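Local coordinates for fucolectin-related protein (Streptococcus pneumoniae, PDB 2WMF) that probably hydrolyses host blood-group carbohydrate antigens, acting as the catalytic module of a family 98 glycoside hydrolase, at residues E131-Q136 with S141-V146; K165-C170 with F197-K202; K456-D461 with N475-L480; I545-D550 with Y567-N572. All blocks are in the same frame, centred on the assembly; numbering follows the deposited sequence.

How the contacts relate
All four contacts follow one another along the chain, with none nested and none crossed. Contact 1 comes first and closes a short loop of four residues between a barrel helix and the next strand. Contact 2 spans 26 residues and pairs two barrel helices. The two touch, since L133 packs on Y166 and D134 on V169. Contacts 3 and 4 close loops of 13 and 16 residues in the C-terminal part. Each ties the same two antiparallel sheets together, and their centres are about 11 Å apart. The centres of contacts 1 and 3 are about 47 Å apart, on opposite sides of the chain's centre.

Contact 1: E131-Q136 with S141-V146; sequences EWLDEQ and SVLKGV
Q136, which meets L143 across the contact, brings its amide nitrogen over the rim of the W132 indole. Q136 NE2 sits 3.3 Å above one face of the W132 ring. The same ring also meets the ring of Y101 on helix 95-111, with the two planes inclined to each other. Q136 reaches this place because its chain is bent at chi2 (-38°) and folds back over its own helix. There Q136 NE2 donates to W132 O at 3.0 Å, tilted out of the carbonyl plane. The helical N-H of Q136 reaches that oxygen from the opposite face, with Q136 N and W132 O 3.1 Å apart. Two donors therefore share the W132 oxygen; the bond from NE2 helps fix the rotation of the Q136 amide.

The part of Q136 that faces the strand is aliphatic. Q136 CB lies 3.7 Å from L143 CD2. L133 carries the rest of the contact. Its CG stands anti to the backbone N (chi1 180°), which sends the two terminal methyls toward the strand. CD1 of L133 meets CG1 of V146 tip to tip at 3.6 Å. The L133 and L143 side chains cross at about a right angle, with L133 CD1 and L143 CD2 4.1 Å apart. L143 and V146 also pack on strand 115-121.

The axes of 131-136 and 143-146 approach to 10.4 Å and run nearly antiparallel, at 157°. This is the helix-to-strand return of the beta-alpha-beta unit formed by strand 115-121, helix 130-139 and strand 143-149, part of an eight-stranded beta/alpha barrel.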
# COMPACT_ATOMS: atom_id res chain seq x y z
N GLU A 131 -31.22 1.99 1.53
CA GLU A 131 -32.11 3.00 0.94
C GLU A 131 -31.59 4.46 1.13
O GLU A 131 -31.70 5.30 0.21
CB GLU A 131 -33.49 2.81 1.56
CG GLU A 131 -34.16 1.44 1.28
CD GLU A 131 -33.63 0.20 2.09
OE1 GLU A 131 -32.89 0.33 3.10
OE2 GLU A 131 -34.00 -0.94 1.66
N TRP A 132 -31.04 4.76 2.31
CA TRP A 132 -30.44 6.06 2.58
C TRP A 132 -29.22 6.31 1.70
O TRP A 132 -29.05 7.39 1.14
CB TRP A 132 -30.07 6.21 4.07
CG TRP A 132 -29.39 7.51 4.43
CD1 TRP A 132 -29.99 8.66 4.86
CD2 TRP A 132 -27.98 7.79 4.37
NE1 TRP A 132 -29.04 9.62 5.10
CE2 TRP A 132 -27.80 9.13 4.79
CE3 TRP A 132 -26.85 7.03 4.02
CZ2 TRP A 132 -26.55 9.74 4.84
CZ3 TRP A 132 -25.63 7.63 4.06
CH2 TRP A 132 -25.47 8.96 4.49
N LEU A 133 -28.38 5.31 1.55
CA LEU A 133 -27.21 5.46 0.68
C LEU A 133 -27.64 5.70 -0.79
O LEU A 133 -27.06 6.55 -1.50
CB LEU A 133 -26.33 4.22 0.76
CG LEU A 133 -25.08 4.21 -0.11
CD1 LEU A 133 -24.17 5.37 0.27
CD2 LEU A 133 -24.35 2.84 -0.03
N ASP A 134 -28.64 4.93 -1.24
CA ASP A 134 -29.22 5.05 -2.59
C ASP A 134 -29.63 6.53 -2.84
O ASP A 134 -29.26 7.13 -3.85
CB ASP A 134 -30.40 4.08 -2.71
CG ASP A 134 -31.01 4.03 -4.11
OD1 ASP A 134 -31.41 5.09 -4.62
OD2 ASP A 134 -31.03 2.93 -4.69
N GLU A 135 -30.31 7.12 -1.86
CA GLU A 135 -30.73 8.54 -1.90
C GLU A 135 -29.54 9.47 -2.03
O GLU A 135 -29.57 10.43 -2.78
CB GLU A 135 -31.55 8.90 -0.65
CG GLU A 135 -32.91 8.25 -0.65
CD GLU A 135 -33.64 8.37 0.70
OE1 GLU A 135 -33.05 8.88 1.70
OE2 GLU A 135 -34.83 7.94 0.76
N GLN A 136 -28.47 9.18 -1.29
CA GLN A 136 -27.30 10.02 -1.36
C GLN A 136 -26.62 9.94 -2.74
O GLN A 136 -26.20 10.97 -3.26
CB GLN A 136 -26.31 9.75 -0.22
CG GLN A 136 -26.89 9.73 1.20
CD GLN A 136 -27.99 10.79 1.42
OE1 GLN A 136 -27.78 11.99 1.18
NE2 GLN A 136 -29.17 10.33 1.85
N SER A 141 -23.38 13.91 -7.08
CA SER A 141 -22.48 13.39 -8.10
C SER A 141 -21.04 13.18 -7.55
O SER A 141 -20.29 12.37 -8.08
CB SER A 141 -22.43 14.32 -9.34
OG SER A 141 -21.89 15.58 -9.04
N VAL A 142 -20.68 13.94 -6.51
CA VAL A 142 -19.33 13.78 -5.89
C VAL A 142 -19.20 12.49 -5.06
O VAL A 142 -18.09 12.11 -4.71
CB VAL A 142 -18.89 14.98 -5.01
CG1 VAL A 142 -18.74 16.26 -5.85
CG2 VAL A 142 -19.81 15.17 -3.84
N LEU A 143 -20.31 11.85 -4.73
CA LEU A 143 -20.26 10.63 -3.92
C LEU A 143 -19.84 9.47 -4.82
O LEU A 143 -20.63 8.99 -5.61
CB LEU A 143 -21.59 10.35 -3.22
CG LEU A 143 -21.63 9.09 -2.34
CD1 LEU A 143 -20.46 9.10 -1.30
CD2 LEU A 143 -23.01 8.84 -1.67
N LYS A 144 -18.61 8.99 -4.65
CA LYS A 144 -18.01 7.99 -5.52
C LYS A 144 -18.11 6.57 -5.00
O LYS A 144 -17.90 5.62 -5.75
CB LYS A 144 -16.52 8.33 -5.81
CG LYS A 144 -16.31 9.73 -6.39
CD LYS A 144 -17.07 9.86 -7.71
CE LYS A 144 -16.65 11.07 -8.48
NZ LYS A 144 -16.80 12.17 -7.64
N GLY A 145 -18.52 6.40 -3.75
CA GLY A 145 -18.60 5.08 -3.15
C GLY A 145 -18.49 5.13 -1.65
O GLY A 145 -18.56 6.19 -1.01
N VAL A 146 -18.29 3.94 -1.07
CA VAL A 146 -18.27 3.78 0.38
C VAL A 146 -17.18 2.77 0.78
O VAL A 146 -16.76 1.96 -0.04
CB VAL A 146 -19.63 3.35 0.96
CG1 VAL A 146 -20.67 4.42 0.63
CG2 VAL A 146 -20.08 1.96 0.47

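Contact 2: K165-C170 with F197-K202; sequences KYLEVC and FEASQK
L167 and A199 join two helices on the outside of the eight-stranded beta/alpha barrel. Helix 159-172 precedes barrel strand 176-180, and helix 194-203 follows it. The contact is small and buried.

The apolar part rests on one leucine branch. With chi1 at 173°, the L167 side chain extends from its helix toward the other one. L167 CD2 then comes to 4.0 Å from A199 CB. Because A199 ends at CB, the leucine can probably approach the helix backbone closely. F177 of the intervening strand and L207 of the next strand also pack on L167, and L207 touches S200 as well. L207 thus packs under both helices, and F177 under L167.

The polar groups lie within each helix. K202 NZ forms a salt bridge with OE1 of E198 one turn earlier, at 2.7 Å, and uses the anti lone pair of that oxygen. On the other helix K165 NZ makes a salt bridge with E168 OE1 at 3.4 Å, its hydrogen bond being weak. E168 OE2 and K202 NZ are 6.9 Å apart, so any attraction between these opposite charges is probably modest. S200 turns its hydroxyl back to its own helix, where OG hydrogen-bonds to the carbonyl O of F196.

One flat group is covered from within its own segment. OE1 of Q201 stands 3.4 Å above one face of the F197 ring, shifted toward the rim.

The closest approach between the two segments involves the backbone. CD2 of L167 lies 3.7 Å from the carbonyl O of A199.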
# COMPACT_ATOMS: atom_id res chain seq x y z
N LYS A 165 -25.15 -6.08 0.19
CA LYS A 165 -26.28 -5.20 -0.12
C LYS A 165 -25.77 -3.82 -0.52
O LYS A 165 -26.26 -3.21 -1.48
CB LYS A 165 -27.24 -5.08 1.06
CG LYS A 165 -28.46 -4.23 0.74
CD LYS A 165 -29.47 -4.91 -0.23
CE LYS A 165 -30.22 -3.88 -1.03
NZ LYS A 165 -29.25 -3.34 -2.04
N TYR A 166 -24.79 -3.30 0.21
CA TYR A 166 -24.24 -2.00 -0.17
C TYR A 166 -23.54 -2.04 -1.54
O TYR A 166 -23.67 -1.09 -2.34
CB TYR A 166 -23.27 -1.48 0.87
CG TYR A 166 -23.86 -1.07 2.21
CD1 TYR A 166 -24.93 -0.15 2.31
CD2 TYR A 166 -23.33 -1.59 3.38
CE1 TYR A 166 -25.43 0.22 3.56
CE2 TYR A 166 -23.79 -1.22 4.59
CZ TYR A 166 -24.85 -0.33 4.71
OH TYR A 166 -25.28 0.00 5.98
N LEU A 167 -22.84 -3.14 -1.81
CA LEU A 167 -22.20 -3.33 -3.12
C LEU A 167 -23.26 -3.24 -4.26
O LEU A 167 -23.02 -2.64 -5.30
CB LEU A 167 -21.44 -4.66 -3.13
CG LEU A 167 -20.83 -5.13 -4.46
CD1 LEU A 167 -19.85 -4.09 -5.06
CD2 LEU A 167 -20.16 -6.52 -4.24
N GLU A 168 -24.41 -3.89 -4.06
CA GLU A 168 -25.52 -3.83 -5.04
C GLU A 168 -25.97 -2.38 -5.28
O GLU A 168 -26.12 -1.96 -6.43
CB GLU A 168 -26.67 -4.69 -4.53
CG GLU A 168 -27.86 -4.66 -5.41
CD GLU A 168 -28.95 -5.64 -4.95
OE1 GLU A 168 -28.88 -6.18 -3.83
OE2 GLU A 168 -29.87 -5.89 -5.75
N VAL A 169 -26.11 -1.61 -4.22
CA VAL A 169 -26.46 -0.19 -4.35
C VAL A 169 -25.36 0.55 -5.14
O VAL A 169 -25.65 1.37 -6.01
CB VAL A 169 -26.68 0.53 -3.00
CG1 VAL A 169 -27.05 2.03 -3.21
CG2 VAL A 169 -27.80 -0.12 -2.16
N CYS A 170 -24.10 0.29 -4.80
CA CYS A 170 -23.01 0.87 -5.54
C CYS A 170 -23.11 0.57 -7.03
O CYS A 170 -22.92 1.45 -7.85
CB CYS A 170 -21.66 0.38 -4.98
SG CYS A 170 -21.26 1.14 -3.35
N PHE A 197 -20.20 -13.96 -1.81
CA PHE A 197 -19.62 -14.64 -2.98
C PHE A 197 -20.47 -14.40 -4.24
O PHE A 197 -19.94 -14.03 -5.31
CB PHE A 197 -19.40 -16.12 -2.68
CG PHE A 197 -18.82 -16.90 -3.83
CD1 PHE A 197 -17.55 -16.61 -4.33
CD2 PHE A 197 -19.50 -17.98 -4.37
CE1 PHE A 197 -17.02 -17.35 -5.36
CE2 PHE A 197 -18.96 -18.73 -5.40
CZ PHE A 197 -17.72 -18.42 -5.88
N GLU A 198 -21.79 -14.56 -4.11
CA GLU A 198 -22.71 -14.28 -5.20
C GLU A 198 -22.63 -12.80 -5.64
O GLU A 198 -22.57 -12.49 -6.85
CB GLU A 198 -24.14 -14.65 -4.82
CG GLU A 198 -25.20 -14.12 -5.74
CD GLU A 198 -25.32 -14.86 -7.04
OE1 GLU A 198 -26.13 -14.40 -7.90
OE2 GLU A 198 -24.67 -15.91 -7.23
N ALA A 199 -22.67 -11.88 -4.68
CA ALA A 199 -22.55 -10.44 -5.01
C ALA A 199 -21.24 -10.10 -5.71
O ALA A 199 -21.20 -9.24 -6.60
CB ALA A 199 -22.77 -9.56 -3.77
N SER A 200 -20.16 -10.75 -5.27
CA SER A 200 -18.84 -10.52 -5.90
C SER A 200 -18.82 -10.97 -7.37
O SER A 200 -18.30 -10.29 -8.26
CB SER A 200 -17.72 -11.20 -5.11
OG SER A 200 -17.64 -10.61 -3.81
N GLN A 201 -19.42 -12.12 -7.63
CA GLN A 201 -19.49 -12.63 -8.98
C GLN A 201 -20.32 -11.72 -9.90
O GLN A 201 -20.02 -11.59 -11.11
CB GLN A 201 -20.10 -14.03 -8.96
CG GLN A 201 -19.20 -15.08 -8.39
CD GLN A 201 -19.87 -16.43 -8.32
OE1 GLN A 201 -20.74 -16.68 -7.45
NE2 GLN A 201 -19.47 -17.30 -9.18
N LYS A 202 -21.35 -11.09 -9.35
CA LYS A 202 -22.21 -10.20 -10.16
C LYS A 202 -21.60 -8.82 -10.33
O LYS A 202 -21.60 -8.22 -11.41
CB LYS A 202 -23.59 -10.01 -9.51
CG LYS A 202 -24.53 -11.19 -9.46
CD LYS A 202 -25.78 -10.77 -8.70
CE LYS A 202 -26.96 -11.71 -8.89
NZ LYS A 202 -27.55 -12.18 -7.57

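Contact 3: K456-D461 with N475-L480; sequences KSLSLD and NNLHIL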
# COMPACT_ATOMS: atom_id res chain seq x y z
N LYS A 456 25.76 -5.17 -19.02
CA LYS A 456 25.64 -6.60 -18.76
C LYS A 456 24.96 -6.87 -17.42
O LYS A 456 24.06 -7.74 -17.32
CB LYS A 456 27.00 -7.27 -18.75
CG LYS A 456 26.90 -8.75 -18.74
CD LYS A 456 28.26 -9.35 -18.89
CE LYS A 456 28.18 -10.84 -19.21
NZ LYS A 456 27.03 -11.52 -18.54
N SER A 457 25.40 -6.17 -16.37
CA SER A 457 24.77 -6.30 -15.08
C SER A 457 24.81 -4.99 -14.35
O SER A 457 25.55 -4.08 -14.70
CB SER A 457 25.40 -7.42 -14.26
OG SER A 457 26.70 -7.06 -13.88
N LEU A 458 23.93 -4.86 -13.37
CA LEU A 458 23.81 -3.64 -12.57
C LEU A 458 23.77 -4.08 -11.12
O LEU A 458 22.96 -4.93 -10.73
CB LEU A 458 22.55 -2.88 -12.99
CG LEU A 458 22.24 -1.54 -12.34
CD1 LEU A 458 21.33 -0.71 -13.24
CD2 LEU A 458 21.56 -1.71 -10.98
N SER A 459 24.67 -3.56 -10.33
CA SER A 459 24.64 -3.80 -8.90
C SER A 459 24.24 -2.57 -8.07
O SER A 459 24.49 -1.44 -8.45
CB SER A 459 26.05 -4.24 -8.48
OG SER A 459 26.36 -5.49 -9.09
N LEU A 460 23.68 -2.84 -6.88
CA LEU A 460 23.30 -1.79 -5.94
C LEU A 460 23.70 -2.19 -4.52
O LEU A 460 23.53 -3.37 -4.11
CB LEU A 460 21.77 -1.51 -5.95
CG LEU A 460 21.24 -0.79 -7.18
CD1 LEU A 460 19.73 -0.98 -7.31
CD2 LEU A 460 21.55 0.70 -6.98
N ASP A 461 24.21 -1.20 -3.78
CA ASP A 461 24.42 -1.28 -2.34
C ASP A 461 23.44 -0.28 -1.76
O ASP A 461 23.49 0.92 -2.10
CB ASP A 461 25.87 -0.99 -1.97
CG ASP A 461 26.17 -1.16 -0.49
OD1 ASP A 461 25.42 -1.83 0.22
OD2 ASP A 461 27.21 -0.61 -0.05
N ASN A 475 17.46 1.64 -25.66
CA ASN A 475 18.79 2.25 -25.75
C ASN A 475 19.16 3.18 -24.60
O ASN A 475 20.12 3.92 -24.71
CB ASN A 475 18.97 2.92 -27.11
CG ASN A 475 19.10 1.91 -28.21
OD1 ASN A 475 20.24 1.43 -28.55
ND2 ASN A 475 17.99 1.53 -28.74
N ASN A 476 18.42 3.07 -23.49
CA ASN A 476 18.80 3.74 -22.26
C ASN A 476 18.23 2.98 -21.09
O ASN A 476 17.35 2.14 -21.25
CB ASN A 476 18.32 5.19 -22.28
CG ASN A 476 16.81 5.30 -22.25
OD1 ASN A 476 16.19 5.03 -21.22
ND2 ASN A 476 16.20 5.66 -23.39
N LEU A 477 18.78 3.29 -19.93
CA LEU A 477 18.25 2.85 -18.64
C LEU A 477 17.68 4.05 -17.89
O LEU A 477 18.34 5.11 -17.83
CB LEU A 477 19.38 2.22 -17.83
CG LEU A 477 20.08 0.98 -18.35
CD1 LEU A 477 21.19 0.64 -17.34
CD2 LEU A 477 19.13 -0.17 -18.65
N HIS A 478 16.49 3.89 -17.30
CA HIS A 478 15.99 4.92 -16.41
C HIS A 478 16.02 4.39 -15.02
O HIS A 478 15.49 3.30 -14.78
CB HIS A 478 14.60 5.43 -16.73
CG HIS A 478 14.18 6.51 -15.77
ND1 HIS A 478 14.48 7.84 -15.96
CD2 HIS A 478 13.67 6.41 -14.52
CE1 HIS A 478 14.08 8.54 -14.90
NE2 HIS A 478 13.57 7.70 -14.02
N ILE A 479 16.63 5.14 -14.10
CA ILE A 479 16.83 4.65 -12.73
C ILE A 479 16.19 5.65 -11.76
O ILE A 479 16.47 6.86 -11.83
CB ILE A 479 18.35 4.44 -12.42
CG1 ILE A 479 18.94 3.33 -13.35
CG2 ILE A 479 18.55 4.06 -10.94
CD1 ILE A 479 20.26 3.60 -13.88
N LEU A 480 15.35 5.13 -10.88
CA LEU A 480 14.75 5.87 -9.79
C LEU A 480 15.30 5.30 -8.45
O LEU A 480 15.29 4.08 -8.25
CB LEU A 480 13.21 5.73 -9.82
CG LEU A 480 12.39 6.28 -8.66
CD1 LEU A 480 12.58 7.81 -8.60
CD2 LEU A 480 10.93 5.94 -8.81
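L458, L477 and I479 meet in the interior of a beta sandwich, where two six-stranded antiparallel sheets pack face to face. L458 belongs to strand 457-462 of one sheet. L477 and I479 belong to strand 477-482 of the other. The two strands run in roughly the same direction. The CA atoms of L458 and L477 are 10.5 Å apart, so the gap is bridged by side chains.

One methyl does the bridging. CD1 of L458 lies 4.3 Å from CD1 of L477 and 4.5 Å from CD1 of I479. The two partner methyls, L477 CD1 and I479 CD1, are themselves 4.6 Å apart. The three carbons make a nearly even triangle. The first torsion of L458 (chi1 -177°) turns the branch away from its own N and across to the opposite sheet. L477 and I479 are two residues apart on their strand, so they face the same way and receive L458 from the same side.

Other strands complete the packing. L533 and L535 of the neighbouring strand 529-536 touch L458. V470 of strand 467-472 touches both L458 and I479. M450 touches both L458 and L477. Just before L458, K456 and S457 both face S536 in a classic beta bulge.

The contact is wholly apolar, and its methyl distances are relaxed. Cohesion between the sheets here comes from buried hydrocarbon surface and dispersion. With no directional bond between these side chains, shape and burial rather than polar pairing set how they fit.

Contact 4: I545-D550 with Y567-N572; sequences INISGD and YTITVN
I545 and I547 pack on Y567 and I569 across the beta sandwich of the C-terminal part. Strand 546-549 is an outermost strand of one sheet, and I545 comes just before it. Strand 566-573 lies in the facing sheet.

The tight part centres on CD1 of I569. I569 CD1 meets I545 CD1 at 3.5 Å, and the two side chains cross at about a right angle. I569 CD1 also meets I547 CD1, tip to tip, at 4.0 Å. The CG1 branch of I569 points away from the backbone N (chi1 -173°) and projects CD1 to where the ends of both isoleucines converge on it. Y556 of strand 554-561 touches both I547 and I569.

The contact loosens in the direction of V571. Its CB points toward segment 545-550, but the side chain comes no nearer than 5.1 Å. V571 packs instead on V577 and M579. The outer side is the more open one. I545 and I547 are partly exposed, whereas Y567 and I569 are buried.

Y567 brings a polar atom to the edge of this apolar cluster. Its hydroxyl hydrogen-bonds to OE2 of E558. Y567 OH also lies 3.7 Å from CD1 of I545 and 4.1 Å from CB of I545.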
# COMPACT_ATOMS: atom_id res chain seq x y z
N ILE A 545 25.46 10.92 -18.22
CA ILE A 545 24.24 10.83 -17.41
C ILE A 545 23.38 12.12 -17.45
O ILE A 545 23.88 13.24 -17.61
CB ILE A 545 24.65 10.50 -15.94
CG1 ILE A 545 23.52 10.11 -15.02
CG2 ILE A 545 25.28 11.71 -15.28
CD1 ILE A 545 24.01 10.06 -13.61
N ASN A 546 22.09 11.92 -17.36
CA ASN A 546 21.14 12.97 -17.07
C ASN A 546 20.64 12.67 -15.66
O ASN A 546 20.13 11.61 -15.45
CB ASN A 546 19.95 12.81 -17.99
CG ASN A 546 19.71 13.97 -18.81
OD1 ASN A 546 18.74 14.73 -18.57
ND2 ASN A 546 20.60 14.19 -19.80
N ILE A 547 20.83 13.59 -14.73
CA ILE A 547 20.49 13.32 -13.32
C ILE A 547 19.74 14.48 -12.70
O ILE A 547 20.04 15.63 -12.97
CB ILE A 547 21.75 12.93 -12.48
CG1 ILE A 547 21.38 12.56 -11.02
CG2 ILE A 547 22.79 14.02 -12.48
CD1 ILE A 547 22.47 11.83 -10.26
N SER A 548 18.77 14.17 -11.85
CA SER A 548 18.06 15.16 -11.11
C SER A 548 17.61 14.52 -9.79
O SER A 548 17.77 13.33 -9.59
CB SER A 548 16.85 15.66 -11.89
OG SER A 548 15.88 14.66 -12.01
N GLY A 549 17.06 15.33 -8.91
CA GLY A 549 16.61 14.82 -7.63
C GLY A 549 16.00 15.87 -6.76
O GLY A 549 15.89 17.03 -7.18
N ASP A 550 15.64 15.47 -5.54
CA ASP A 550 15.07 16.44 -4.61
C ASP A 550 16.10 17.55 -4.35
O ASP A 550 17.26 17.29 -4.00
CB ASP A 550 14.68 15.80 -3.28
CG ASP A 550 13.43 14.90 -3.39
OD1 ASP A 550 12.63 15.00 -4.36
OD2 ASP A 550 13.23 14.08 -2.45
N TYR A 567 31.01 1.52 -15.07
CA TYR A 567 30.63 2.84 -14.63
C TYR A 567 30.07 2.69 -13.20
O TYR A 567 29.17 1.86 -12.98
CB TYR A 567 29.57 3.40 -15.57
CG TYR A 567 28.99 4.72 -15.12
CD1 TYR A 567 29.70 5.92 -15.25
CD2 TYR A 567 27.74 4.76 -14.48
CE1 TYR A 567 29.14 7.14 -14.81
CE2 TYR A 567 27.19 5.95 -14.03
CZ TYR A 567 27.88 7.14 -14.17
OH TYR A 567 27.27 8.31 -13.68
N THR A 568 30.54 3.52 -12.27
CA THR A 568 29.99 3.54 -10.91
C THR A 568 29.52 4.97 -10.59
O THR A 568 30.24 5.96 -10.83
CB THR A 568 31.03 3.14 -9.85
OG1 THR A 568 31.59 1.87 -10.18
CG2 THR A 568 30.40 3.07 -8.41
N ILE A 569 28.30 5.08 -10.09
CA ILE A 569 27.83 6.33 -9.52
C ILE A 569 27.51 6.11 -8.04
O ILE A 569 26.76 5.19 -7.67
CB ILE A 569 26.64 7.00 -10.30
CG1 ILE A 569 26.37 8.38 -9.70
CG2 ILE A 569 25.46 6.11 -10.30
CD1 ILE A 569 25.54 9.26 -10.55
N THR A 570 28.11 6.95 -7.20
CA THR A 570 27.95 6.91 -5.74
C THR A 570 27.07 8.08 -5.41
O THR A 570 27.47 9.21 -5.61
CB THR A 570 29.33 7.03 -5.08
OG1 THR A 570 30.11 5.94 -5.56
CG2 THR A 570 29.20 6.92 -3.59
N VAL A 571 25.84 7.81 -4.95
CA VAL A 571 24.84 8.86 -4.72
C VAL A 571 24.66 9.00 -3.21
O VAL A 571 24.28 8.05 -2.55
CB VAL A 571 23.48 8.54 -5.38
CG1 VAL A 571 22.50 9.68 -5.17
CG2 VAL A 571 23.67 8.24 -6.90
N ASN A 572 24.90 10.18 -2.66
CA ASN A 572 24.64 10.46 -1.23
C ASN A 572 23.37 11.29 -1.16
O ASN A 572 23.29 12.37 -1.75
CB ASN A 572 25.78 11.26 -0.63
CG ASN A 572 27.10 10.81 -1.14
OD1 ASN A 572 27.76 11.52 -1.95
ND2 ASN A 572 27.48 9.60 -0.78